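Long-range contact in response regulator receiver protein (Dyadobacter fermentans, PDB 4XLT), which probably acts as a signalling switch of the response regulator family, whose receiver domain is expected to accept a phosphoryl group on an aspartate: residues D54-L59 with R87-S92. Numbering follows the deposited sequence.
Sequences DTVILL and RLFMIS
The ring of Phe89 meets Val56 obliquely, presenting CD1 to the CG1 methyl at 3.9 Å, while the carbonyl oxygen of Ile57 lies at the ring's edge, near its plane. Ring and compact beta-branched valine fill this buried side of the sheet with apolar surface. Here Leu58 also approaches the stem of the phenylalanine, CD2 against CB, and Ile91, whose CG1 sits between backbone N and carbonyl carbon, sends CD1 to Leu58 CB. Arg87 starts on the same side, but its long chain leads away from strand 54-60, and NE and NH1 donate hydrogen bonds to the carbonyl oxygens of Trp129 and Ala84. In the five-stranded parallel sheet (order 2-1-3-4-5) of the CheY-like receiver fold, 54-60 is the middle strand and 86-92 its neighbour, joined by a beta-alpha-beta crossover through helix 68-75 and the short helix 80-83. Five backbone bonds in parallel register knit them: Phe89 N to Ile57 O is nearly straight (174°), whereas Ile91 N reaches Leu59 O, at 2.7 Å, from 29° off the carbonyl plane. The opposite face is apolar, suiting the helix 68-75 that covers it. There Leu88, with CG anti to its backbone N (chi1 169°), brings CD1 to 3.5 Å from Ile57 CG2 and 3.9 Å from Leu59 CB. The selenomethionine Met90, bent at chi2 and chi3, turns SE beside Leu59 CD2 (4.0 Å) and also packs on Phe69 and Leu112.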
loop_
_atom_site.group_PDB
_atom_site.type_symbol
_atom_site.label_atom_id
_atom_site.label_comp_id
_atom_site.label_asym_id
_atom_site.label_seq_id
_atom_site.Cartn_x
_atom_site.Cartn_y
_atom_site.Cartn_z
ATOM N N ASP A 54 -6.938 -7.215 12.705
ATOM C CA ASP A 54 -6.616 -5.800 12.828
ATOM C C ASP A 54 -5.607 -5.621 13.950
ATOM O O ASP A 54 -5.889 -5.940 15.103
ATOM C CB ASP A 54 -7.873 -4.975 13.101
ATOM C CG ASP A 54 -8.798 -4.910 11.905
ATOM O OD1 ASP A 54 -8.597 -5.691 10.951
ATOM O OD2 ASP A 54 -9.728 -4.078 11.920
ATOM N N THR A 55 -4.424 -5.125 13.608
ATOM C CA THR A 55 -3.332 -5.068 14.566
ATOM C C THR A 55 -2.832 -3.646 14.789
ATOM O O THR A 55 -2.544 -2.919 13.840
ATOM C CB THR A 55 -2.155 -5.954 14.110
ATOM O OG1 THR A 55 -2.590 -7.319 14.022
ATOM C CG2 THR A 55 -0.993 -5.855 15.087
ATOM N N VAL A 56 -2.742 -3.258 16.055
ATOM C CA VAL A 56 -2.163 -1.979 16.429
ATOM C C VAL A 56 -0.756 -2.193 16.987
ATOM O O VAL A 56 -0.550 -3.034 17.858
ATOM C CB VAL A 56 -3.035 -1.248 17.475
ATOM C CG1 VAL A 56 -2.396 0.073 17.875
ATOM C CG2 VAL A 56 -4.434 -1.022 16.931
ATOM N N ILE A 57 0.209 -1.437 16.476
ATOM C CA ILE A 57 1.574 -1.512 16.979
ATOM C C ILE A 57 1.978 -0.214 17.670
ATOM O O ILE A 57 1.953 0.857 17.065
ATOM C CB ILE A 57 2.581 -1.816 15.857
ATOM C CG1 ILE A 57 2.246 -3.153 15.189
ATOM C CG2 ILE A 57 3.998 -1.834 16.411
ATOM C CD1 ILE A 57 3.254 -3.595 14.141
ATOM N N LEU A 58 2.345 -0.320 18.943
ATOM C CA LEU A 58 2.830 0.824 19.703
ATOM C C LEU A 58 4.348 0.763 19.804
ATOM O O LEU A 58 4.906 -0.106 20.472
ATOM C CB LEU A 58 2.197 0.861 21.093
ATOM C CG LEU A 58 0.670 0.799 21.134
ATOM C CD1 LEU A 58 0.174 0.942 22.564
ATOM C CD2 LEU A 58 0.051 1.861 20.235
ATOM N N LEU A 59 5.008 1.692 19.126
ATOM C CA LEU A 59 6.458 1.680 19.021
ATOM C C LEU A 59 7.078 2.842 19.788
ATOM O O LEU A 59 6.711 3.998 19.581
ATOM C CB LEU A 59 6.871 1.730 17.551
ATOM C CG LEU A 59 8.364 1.833 17.257
ATOM C CD1 LEU A 59 9.071 0.547 17.642
ATOM C CD2 LEU A 59 8.587 2.165 15.792
ATOM N N ARG A 87 -1.943 -0.790 11.938
ATOM C CA ARG A 87 -1.836 0.645 12.173
ATOM C C ARG A 87 -0.727 0.895 13.189
ATOM O O ARG A 87 -0.824 0.472 14.341
ATOM C CB ARG A 87 -3.158 1.220 12.672
ATOM C CG ARG A 87 -4.340 0.938 11.763
ATOM C CD ARG A 87 -4.189 1.587 10.397
ATOM N NE ARG A 87 -5.355 1.320 9.559
ATOM C CZ ARG A 87 -5.420 0.348 8.656
ATOM N NH1 ARG A 87 -4.376 -0.448 8.455
ATOM N NH2 ARG A 87 -6.527 0.176 7.946
ATOM N N LEU A 88 0.327 1.576 12.754
ATOM C CA LEU A 88 1.524 1.762 13.569
ATOM C C LEU A 88 1.573 3.155 14.204
ATOM O O LEU A 88 1.423 4.168 13.519
ATOM C CB LEU A 88 2.771 1.516 12.713
ATOM C CG LEU A 88 4.151 1.883 13.263
ATOM C CD1 LEU A 88 4.445 1.137 14.542
ATOM C CD2 LEU A 88 5.225 1.594 12.227
ATOM N N PHE A 89 1.774 3.196 15.517
ATOM C CA PHE A 89 1.840 4.461 16.243
ATOM C C PHE A 89 3.149 4.597 17.007
ATOM O O PHE A 89 3.671 3.623 17.552
ATOM C CB PHE A 89 0.660 4.593 17.211
ATOM C CG PHE A 89 -0.674 4.626 16.530
ATOM C CD1 PHE A 89 -1.331 3.450 16.207
ATOM C CD2 PHE A 89 -1.268 5.832 16.200
ATOM C CE1 PHE A 89 -2.558 3.481 15.568
ATOM C CE2 PHE A 89 -2.492 5.867 15.562
ATOM C CZ PHE A 89 -3.137 4.690 15.247
HETATM N N MSE A 90 3.675 5.815 17.040
HETATM C CA MSE A 90 4.888 6.112 17.787
HETATM C C MSE A 90 4.515 6.629 19.177
HETATM O O MSE A 90 3.612 7.452 19.315
HETATM C CB MSE A 90 5.739 7.138 17.029
HETATM C CG MSE A 90 7.129 7.375 17.603
HETATM SE SE MSE A 90 8.409 5.977 17.142
HETATM C CE MSE A 90 8.757 6.474 15.293
ATOM N N ILE A 91 5.191 6.136 20.208
ATOM C CA ILE A 91 4.933 6.613 21.563
ATOM C C ILE A 91 6.218 7.097 22.223
ATOM O O ILE A 91 7.294 6.544 21.990
ATOM C CB ILE A 91 4.285 5.526 22.450
ATOM C CG1 ILE A 91 5.165 4.273 22.499
ATOM C CG2 ILE A 91 2.884 5.189 21.950
ATOM C CD1 ILE A 91 4.658 3.202 23.441
ATOM N N SER A 92 6.102 8.138 23.041
ATOM C CA SER A 92 7.267 8.713 23.703
ATOM C C SER A 92 6.881 9.593 24.888
ATOM O O SER A 92 5.796 10.178 24.914
ATOM C CB SER A 92 8.096 9.526 22.708
ATOM O OG SER A 92 9.267 10.036 23.320
#